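Local coordinates for UPF0303 protein YBR137W (Saccharomyces cerevisiae, PDB 4CLC) that is of unknown function but belongs to the HbpS-like family, named after a haem-degrading protein, within the GAF clan, and forms an assembly of ten chains, at residues L146-L151 / L158-S163; S101-G106 / K152-H157; N48-N53 / V59-S64. All blocks are in the same frame, centred on the assembly; numbering follows the deposited sequence.

Contact 1: L146-L151 / L158-S163; sequences LTISGL and LMAVSS
The carbonyl oxygen of Met159 is gripped twice within helix 153-168, while the side chain of the same residue faces Ile148 of the strand. Ser163 OG donates to Met159 O across 2.5 Å and the backbone Ser163 N donates across 3.1 Å; the two come from opposite faces of the carbonyl plane. The buried hydroxyl is thus satisfied by its own helix, and the strand meets apolar side chains and the helix backbone, with no hydrogen bond across. Ile148 illustrates how a strand residue reaches such a surface. Its CG1 stands anti to the carbonyl carbon and the branch is extended beyond it (chi2 179°), which carries CD1 out to the helix. That methyl lies 3.6 Å from Ala160 N, 4.0 Å from Ala160 CB and 4.1 Å from Met159 CB, straddling the link between the two helical residues. The short side chain of Ala160 is consistent with an approach of 8.4 Å between the axes of the short segments, which run at 141° to each other. Leu146, two residues earlier on the same side of the strand, brings CD2 to 3.8 Å from Ala160 O. Past the strand's end, Leu151 CD1 meets Met159 CG at 4.2 Å, where the methionine chain bends back at chi2 and chi3; Leu151 N is held by Asp156 OD1. Strand 144-149 lies between 131-136 and 60-64 in the sheet, helix 36-53 adds Ile46 and Ala49 beside this interface, and helix 84-98 covers the other face of the strand at Thr147.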
loop_
_atom_site.group_PDB
_atom_site.type_symbol
_atom_site.label_atom_id
_atom_site.label_comp_id
_atom_site.label_asym_id
_atom_site.label_seq_id
_atom_site.Cartn_x
_atom_site.Cartn_y
_atom_site.Cartn_z
ATOM N N LEU D 146 -23.928 -13.204 14.330
ATOM C CA LEU D 146 -24.998 -13.355 13.368
ATOM C C LEU D 146 -25.255 -12.008 12.723
ATOM O O LEU D 146 -25.386 -11.020 13.422
ATOM C CB LEU D 146 -26.249 -13.891 14.061
ATOM C CG LEU D 146 -27.624 -13.641 13.461
ATOM C CD1 LEU D 146 -27.702 -14.260 12.101
ATOM C CD2 LEU D 146 -28.633 -14.254 14.366
ATOM N N THR D 147 -25.306 -11.959 11.398
ATOM C CA THR D 147 -25.445 -10.692 10.705
ATOM C C THR D 147 -26.479 -10.764 9.602
ATOM O O THR D 147 -26.385 -11.603 8.705
ATOM C CB THR D 147 -24.129 -10.225 10.084
ATOM O OG1 THR D 147 -23.122 -10.110 11.090
ATOM C CG2 THR D 147 -24.325 -8.886 9.422
ATOM N N ILE D 148 -27.459 -9.866 9.669
ATOM C CA ILE D 148 -28.536 -9.834 8.706
ATOM C C ILE D 148 -28.441 -8.523 7.968
ATOM O O ILE D 148 -27.972 -7.524 8.521
ATOM C CB ILE D 148 -29.894 -10.000 9.396
ATOM C CG1 ILE D 148 -29.937 -11.345 10.125
ATOM C CG2 ILE D 148 -31.028 -9.915 8.411
ATOM C CD1 ILE D 148 -31.215 -11.602 10.855
ATOM N N SER D 149 -28.839 -8.526 6.707
ATOM C CA SER D 149 -28.758 -7.329 5.895
ATOM C C SER D 149 -29.856 -7.297 4.847
ATOM O O SER D 149 -30.161 -8.313 4.254
ATOM C CB SER D 149 -27.391 -7.240 5.213
ATOM O OG SER D 149 -27.504 -6.677 3.912
ATOM N N GLY D 150 -30.374 -6.108 4.562
ATOM C CA GLY D 150 -31.369 -5.910 3.528
ATOM C C GLY D 150 -32.750 -5.458 3.961
ATOM O O GLY D 150 -33.561 -5.052 3.119
ATOM N N LEU D 151 -33.025 -5.495 5.259
ATOM C CA LEU D 151 -34.233 -4.860 5.792
ATOM C C LEU D 151 -33.927 -3.441 6.271
ATOM O O LEU D 151 -32.847 -2.910 6.022
ATOM C CB LEU D 151 -34.822 -5.687 6.939
ATOM C CG LEU D 151 -35.126 -7.146 6.596
ATOM C CD1 LEU D 151 -35.520 -7.912 7.832
ATOM C CD2 LEU D 151 -36.225 -7.210 5.554
ATOM N N LEU D 158 -33.656 -6.515 14.806
ATOM C CA LEU D 158 -34.711 -7.150 15.593
ATOM C C LEU D 158 -34.822 -8.608 15.201
ATOM O O LEU D 158 -34.783 -9.494 16.069
ATOM C CB LEU D 158 -36.030 -6.455 15.406
ATOM N N MET D 159 -34.942 -8.845 13.890
ATOM C CA MET D 159 -34.979 -10.198 13.346
ATOM C C MET D 159 -33.832 -11.012 13.904
ATOM O O MET D 159 -34.018 -12.152 14.352
ATOM C CB MET D 159 -34.908 -10.198 11.821
ATOM C CG MET D 159 -36.251 -10.464 11.101
ATOM S SD MET D 159 -37.157 -11.964 11.560
ATOM C CE MET D 159 -35.853 -13.157 11.873
ATOM N N ALA D 160 -32.653 -10.398 13.908
ATOM C CA ALA D 160 -31.471 -11.019 14.480
ATOM C C ALA D 160 -31.695 -11.445 15.914
ATOM O O ALA D 160 -31.558 -12.611 16.226
ATOM C CB ALA D 160 -30.297 -10.077 14.399
ATOM N N VAL D 161 -32.073 -10.502 16.773
ATOM C CA VAL D 161 -32.162 -10.769 18.213
ATOM C C VAL D 161 -33.310 -11.718 18.562
ATOM O O VAL D 161 -33.200 -12.572 19.459
ATOM C CB VAL D 161 -32.349 -9.465 19.029
ATOM C CG1 VAL D 161 -32.147 -9.738 20.507
ATOM C CG2 VAL D 161 -31.385 -8.389 18.577
ATOM N N SER D 162 -34.413 -11.554 17.847
ATOM C CA SER D 162 -35.622 -12.291 18.152
ATOM C C SER D 162 -35.418 -13.765 17.850
ATOM O O SER D 162 -35.623 -14.635 18.715
ATOM C CB SER D 162 -36.786 -11.750 17.336
ATOM O OG SER D 162 -36.618 -10.375 17.075
ATOM N N SER D 163 -35.003 -14.030 16.609
ATOM C CA SER D 163 -34.834 -15.398 16.125
ATOM C C SER D 163 -33.643 -16.056 16.784
ATOM O O SER D 163 -33.589 -17.269 16.916
ATOM C CB SER D 163 -34.685 -15.428 14.605
ATOM O OG SER D 163 -33.620 -14.617 14.195
#

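Contact 2: S101-G106 / K152-H157; sequences SSFYMG and KQEEDH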
loop_
_atom_site.group_PDB
_atom_site.type_symbol
_atom_site.label_atom_id
_atom_site.label_comp_id
_atom_site.label_asym_id
_atom_site.label_seq_id
_atom_site.Cartn_x
_atom_site.Cartn_y
_atom_site.Cartn_z
ATOM N N SER D 101 -24.033 -5.242 19.637
ATOM C CA SER D 101 -24.715 -5.222 18.359
ATOM C C SER D 101 -24.207 -4.046 17.553
ATOM O O SER D 101 -23.789 -3.031 18.101
ATOM N N SER D 102 -24.180 -4.182 16.240
ATOM C CA SER D 102 -23.834 -3.044 15.429
ATOM C C SER D 102 -24.888 -1.977 15.628
ATOM O O SER D 102 -24.666 -0.811 15.306
ATOM C CB SER D 102 -23.729 -3.425 13.958
ATOM O OG SER D 102 -24.969 -3.817 13.407
ATOM N N PHE D 103 -26.052 -2.385 16.133
ATOM C CA PHE D 103 -27.156 -1.456 16.332
ATOM C C PHE D 103 -26.975 -0.617 17.581
ATOM O O PHE D 103 -27.150 0.596 17.563
ATOM C CB PHE D 103 -28.488 -2.183 16.425
ATOM C CG PHE D 103 -29.614 -1.279 16.799
ATOM C CD1 PHE D 103 -30.142 -0.402 15.872
ATOM C CD2 PHE D 103 -30.112 -1.267 18.091
ATOM C CE1 PHE D 103 -31.159 0.450 16.216
ATOM C CE2 PHE D 103 -31.121 -0.417 18.437
ATOM C CZ PHE D 103 -31.644 0.443 17.495
ATOM N N TYR D 104 -26.651 -1.300 18.666
ATOM C CA TYR D 104 -26.272 -0.662 19.909
ATOM C C TYR D 104 -25.200 0.368 19.641
ATOM O O TYR D 104 -25.279 1.493 20.115
ATOM C CB TYR D 104 -25.790 -1.718 20.890
ATOM C CG TYR D 104 -25.118 -1.232 22.145
ATOM C CD1 TYR D 104 -23.852 -0.661 22.115
ATOM C CD2 TYR D 104 -25.716 -1.423 23.380
ATOM C CE1 TYR D 104 -23.225 -0.249 23.276
ATOM C CE2 TYR D 104 -25.092 -1.017 24.556
ATOM C CZ TYR D 104 -23.849 -0.428 24.496
ATOM O OH TYR D 104 -23.220 -0.022 25.656
ATOM N N MET D 105 -24.194 -0.022 18.870
ATOM C CA MET D 105 -23.067 0.855 18.618
ATOM C C MET D 105 -23.489 2.112 17.849
ATOM O O MET D 105 -22.879 3.167 18.006
ATOM C CB MET D 105 -21.966 0.090 17.876
ATOM C CG MET D 105 -21.173 -0.839 18.786
ATOM S SD MET D 105 -20.388 0.055 20.128
ATOM C CE MET D 105 -20.324 -1.178 21.361
ATOM N N GLY D 106 -24.531 1.997 17.033
ATOM C CA GLY D 106 -25.073 3.137 16.317
ATOM C C GLY D 106 -25.909 4.024 17.239
ATOM O O GLY D 106 -26.050 5.240 17.016
ATOM N N LYS D 152 -34.886 -2.823 6.942
ATOM C CA LYS D 152 -34.622 -1.612 7.699
ATOM C C LYS D 152 -33.702 -2.018 8.848
ATOM O O LYS D 152 -33.850 -3.107 9.409
ATOM C CB LYS D 152 -35.922 -0.985 8.222
ATOM C CG LYS D 152 -36.911 -0.525 7.149
ATOM C CD LYS D 152 -38.275 -0.196 7.786
ATOM C CE LYS D 152 -39.172 0.628 6.844
ATOM N NZ LYS D 152 -39.936 -0.171 5.827
ATOM N N GLN D 153 -32.754 -1.155 9.197
ATOM C CA GLN D 153 -31.709 -1.529 10.153
ATOM C C GLN D 153 -32.279 -2.038 11.481
ATOM O O GLN D 153 -31.721 -2.950 12.112
ATOM C CB GLN D 153 -30.759 -0.349 10.387
ATOM C CG GLN D 153 -31.217 0.711 11.376
ATOM C CD GLN D 153 -30.076 1.567 11.920
ATOM O OE1 GLN D 153 -29.079 1.078 12.449
ATOM N NE2 GLN D 153 -30.190 2.863 11.692
ATOM N N GLU D 154 -33.412 -1.476 11.880
ATOM C CA GLU D 154 -34.021 -1.827 13.154
ATOM C C GLU D 154 -34.595 -3.230 13.053
ATOM O O GLU D 154 -34.664 -3.964 14.041
ATOM C CB GLU D 154 -35.095 -0.799 13.542
ATOM C CG GLU D 154 -34.559 0.612 13.784
ATOM C CD GLU D 154 -34.615 1.520 12.564
ATOM O OE1 GLU D 154 -35.010 1.064 11.468
ATOM O OE2 GLU D 154 -34.253 2.714 12.707
ATOM N N GLU D 155 -34.990 -3.588 11.834
ATOM C CA GLU D 155 -35.518 -4.912 11.531
ATOM C C GLU D 155 -34.400 -5.946 11.374
ATOM O O GLU D 155 -34.475 -7.021 11.973
ATOM C CB GLU D 155 -36.386 -4.859 10.269
ATOM C CG GLU D 155 -37.680 -4.084 10.445
ATOM C CD GLU D 155 -38.312 -3.670 9.126
ATOM O OE1 GLU D 155 -37.585 -3.612 8.113
ATOM O OE2 GLU D 155 -39.535 -3.388 9.097
ATOM N N ASP D 156 -33.362 -5.619 10.596
ATOM C CA ASP D 156 -32.175 -6.479 10.503
ATOM C C ASP D 156 -31.722 -6.845 11.919
ATOM O O ASP D 156 -31.403 -8.000 12.210
ATOM C CB ASP D 156 -31.036 -5.785 9.747
ATOM C CG ASP D 156 -31.305 -5.645 8.254
ATOM O OD1 ASP D 156 -32.046 -6.495 7.716
ATOM O OD2 ASP D 156 -30.762 -4.702 7.616
ATOM N N HIS D 157 -31.729 -5.850 12.804
ATOM C CA HIS D 157 -31.340 -6.054 14.181
ATOM C C HIS D 157 -32.374 -6.853 14.975
ATOM O O HIS D 157 -32.014 -7.740 15.751
ATOM C CB HIS D 157 -31.104 -4.719 14.879
ATOM C CG HIS D 157 -30.890 -4.862 16.353
ATOM N ND1 HIS D 157 -29.687 -5.266 16.892
ATOM C CD2 HIS D 157 -31.733 -4.709 17.396
ATOM C CE1 HIS D 157 -29.794 -5.334 18.205
ATOM N NE2 HIS D 157 -31.025 -5.000 18.540
HETATM O O HOH W 1 -27.942 1.842 14.938
#
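Phe103 meets His157 just after two serines lead into it: Ser101 N is bonded to Glu26 OE1, and Ser102 OG to both His128 O and Ala131 N. Phe103 then carries nearly the whole contact. With CG anti to the backbone N in both residues (chi1 173° for Phe103), each ring leans out from its own segment, and the two form an offset face-to-face stack. Their centroids are 4.6 Å apart and their planes tilted by 30°. The offset places Phe103 CD2 over the centre of the imidazole, while Phe103 CB makes a CH-pi contact with the same face, 3.7 Å from the His157 ring centroid. The rest of the benzene ring is bordered by the first turn of helix 153-168. Gln153 OE1 lies at its edge, 3.9 Å from Phe103 CD1, with the amide plane almost perpendicular to the ring (89°). This oxygen also accepts from Gly129 N, which gives the buried end of the glutamine a second polar partner. A water 3.0 Å from Phe103 O and 2.8 Å from Gln153 OE1 donates to both and links the backbone of one segment to the side chain of the other. Glu154 adds its aliphatic part, CG lying 4.2 Å from Phe103 CE1. Beyond Phe103, the ring of Tyr104 stacks on His100 instead. Leu12 and Leu22, from helices 6-13 and 19-26, also touch Phe103, so that the phenyl ring is enclosed by several helices. The pairing is an aromatic helix-to-helix stack, here joining helices 102-107 and 153-168 within the HbpS-like alpha/beta fold.

Contact 3: N48-N53 / V59-S64; sequences NAVKEN and VAIDIS
A helix-loop-strand unit of the HbpS-like alpha/beta fold closes here, where Val50 near the end of helix 36-53 lies against Val59, just before strand 60-64, and Ile61 in it. The two elements are successive in the chain; after the helix the chain turns back through a short loop and the strand runs under the helix. Val50 supplies both branches. Its CG1, set anti to the backbone N (chi1 168°), comes over the branch point of Val59, on the side of its CB hydrogen, 3.7 Å from Val59 CB, 3.8 Å from Val59 CG2 and 3.9 Å from Val59 CG1. One methyl group therefore sits against the branch point and both arms. The other methyl, Val50 CG2, makes a looser contact with Ile61 CD1 at 4.4 Å. Val59 and Ile61 lie two apart and face the same way, so a single helical residue spans both. No hydrogen bond passes between the segments; the buried interface is wholly apolar. Thr76 touches Val50 and Ile61, and Ile46 of the same helix extends the packing along Ile61. On the strand, Asp62 OD2 forms a salt bridge with Arg73 NE. Lys51 of the helix packs against an aromatic side chain of another protein chain. At the helix end Asn53 folds back, its ND2 bonding Val2 O as well as Ala49 O, which also takes Asn53 N. Asn53 ND2 reaches Ala49 O across 2.8 Å in an almost straight bond (177°), coming from above the Ala49 carbonyl plane (44° out of it), while Ala49 O lies in the Asn53 amide plane.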
loop_
_atom_site.group_PDB
_atom_site.type_symbol
_atom_site.label_atom_id
_atom_site.label_comp_id
_atom_site.label_asym_id
_atom_site.label_seq_id
_atom_site.Cartn_x
_atom_site.Cartn_y
_atom_site.Cartn_z
ATOM N N ASN D 48 -35.871 -19.139 7.125
ATOM C CA ASN D 48 -37.303 -19.377 7.080
ATOM C C ASN D 48 -38.012 -18.153 7.655
ATOM O O ASN D 48 -38.861 -17.537 6.996
ATOM C CB ASN D 48 -37.667 -20.645 7.859
ATOM C CG ASN D 48 -39.129 -20.676 8.266
ATOM O OD1 ASN D 48 -39.460 -20.647 9.460
ATOM N ND2 ASN D 48 -40.017 -20.773 7.275
ATOM N N ALA D 49 -37.619 -17.791 8.874
ATOM C CA ALA D 49 -38.166 -16.634 9.576
ATOM C C ALA D 49 -38.209 -15.370 8.713
ATOM O O ALA D 49 -39.286 -14.825 8.488
ATOM C CB ALA D 49 -37.397 -16.382 10.824
ATOM N N VAL D 50 -37.057 -14.899 8.238
ATOM C CA VAL D 50 -37.049 -13.717 7.385
ATOM C C VAL D 50 -37.993 -13.903 6.203
ATOM O O VAL D 50 -38.619 -12.946 5.745
ATOM C CB VAL D 50 -35.611 -13.357 6.869
ATOM C CG1 VAL D 50 -35.654 -12.330 5.764
ATOM C CG2 VAL D 50 -34.769 -12.807 7.994
ATOM N N LYS D 51 -38.123 -15.119 5.688
ATOM C CA LYS D 51 -38.932 -15.211 4.489
ATOM C C LYS D 51 -40.431 -15.308 4.799
ATOM O O LYS D 51 -41.262 -14.920 3.971
ATOM C CB LYS D 51 -38.473 -16.354 3.582
ATOM C CG LYS D 51 -38.191 -15.794 2.155
ATOM C CD LYS D 51 -38.282 -16.829 1.041
ATOM C CE LYS D 51 -37.568 -18.099 1.398
ATOM N NZ LYS D 51 -38.032 -19.174 0.487
ATOM N N GLU D 52 -40.784 -15.798 5.981
ATOM C CA GLU D 52 -42.185 -15.763 6.385
ATOM C C GLU D 52 -42.606 -14.336 6.708
ATOM O O GLU D 52 -43.561 -13.817 6.122
ATOM C CB GLU D 52 -42.447 -16.682 7.581
ATOM C CG GLU D 52 -42.897 -18.082 7.181
ATOM C CD GLU D 52 -42.649 -19.112 8.272
ATOM O OE1 GLU D 52 -42.721 -18.750 9.465
ATOM O OE2 GLU D 52 -42.373 -20.286 7.936
ATOM N N ASN D 53 -41.871 -13.690 7.608
ATOM C CA ASN D 53 -42.153 -12.309 7.988
ATOM C C ASN D 53 -41.960 -11.258 6.890
ATOM O O ASN D 53 -42.711 -10.282 6.837
ATOM C CB ASN D 53 -41.302 -11.921 9.190
ATOM C CG ASN D 53 -41.606 -12.762 10.407
ATOM O OD1 ASN D 53 -42.373 -12.350 11.280
ATOM N ND2 ASN D 53 -41.015 -13.953 10.471
ATOM N N VAL D 59 -32.792 -10.609 1.503
ATOM C CA VAL D 59 -32.058 -10.400 2.731
ATOM C C VAL D 59 -30.885 -11.356 2.796
ATOM O O VAL D 59 -30.999 -12.506 2.387
ATOM C CB VAL D 59 -32.980 -10.565 3.953
ATOM C CG1 VAL D 59 -32.192 -10.674 5.219
ATOM C CG2 VAL D 59 -33.909 -9.397 4.036
ATOM N N ALA D 60 -29.749 -10.857 3.278
ATOM C CA ALA D 60 -28.542 -11.659 3.380
ATOM C C ALA D 60 -28.338 -12.046 4.839
ATOM O O ALA D 60 -28.534 -11.236 5.728
ATOM C CB ALA D 60 -27.352 -10.910 2.828
ATOM N N ILE D 61 -27.965 -13.296 5.075
ATOM C CA ILE D 61 -27.797 -13.817 6.418
ATOM C C ILE D 61 -26.420 -14.453 6.581
ATOM O O ILE D 61 -26.072 -15.329 5.810
ATOM C CB ILE D 61 -28.888 -14.859 6.737
ATOM C CG1 ILE D 61 -30.271 -14.224 6.630
ATOM C CG2 ILE D 61 -28.676 -15.467 8.101
ATOM C CD1 ILE D 61 -31.386 -15.229 6.622
ATOM N N ASP D 62 -25.644 -14.025 7.577
ATOM C CA ASP D 62 -24.321 -14.594 7.796
ATOM C C ASP D 62 -24.128 -15.189 9.207
ATOM O O ASP D 62 -24.657 -14.683 10.200
ATOM C CB ASP D 62 -23.245 -13.533 7.527
ATOM C CG ASP D 62 -21.822 -14.113 7.535
ATOM O OD1 ASP D 62 -21.195 -14.157 8.617
ATOM O OD2 ASP D 62 -21.330 -14.512 6.447
ATOM N N ILE D 63 -23.372 -16.274 9.301
ATOM C CA ILE D 63 -22.873 -16.702 10.600
ATOM C C ILE D 63 -21.387 -16.946 10.441
ATOM O O ILE D 63 -20.985 -17.793 9.648
ATOM C CB ILE D 63 -23.576 -17.973 11.128
ATOM C CG1 ILE D 63 -25.076 -17.726 11.266
ATOM C CG2 ILE D 63 -22.978 -18.414 12.465
ATOM C CD1 ILE D 63 -25.849 -18.947 11.693
ATOM N N SER D 64 -20.571 -16.186 11.169
ATOM C CA SER D 64 -19.133 -16.320 11.076
ATOM C C SER D 64 -18.523 -16.414 12.458
ATOM O O SER D 64 -19.128 -16.023 13.444
ATOM C CB SER D 64 -18.529 -15.146 10.310
ATOM O OG SER D 64 -18.958 -15.122 8.959
#

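Contacts 1 and 3 are buried helix-on-sheet packings on one face of the sheet, while contact 2, partly buried, joins helix to helix. Contacts 1 and 3 rest on neighbouring strands, coupled by backbone bonds such as Ser149 O to Ala60 N, and Val59 touches Ile148 between them. Contacts 1 and 2 share helix 153-168: its first turn serves contact 2 and the following turns contact 1. Chemistry follows place: apolar side chains, without a hydrogen bond across, meet over the sheet, whereas the helix pair mixes an aromatic stack, an amide and a bridging water. Contacts 2 and 3 do not touch, their centres lying about 15 Å apart.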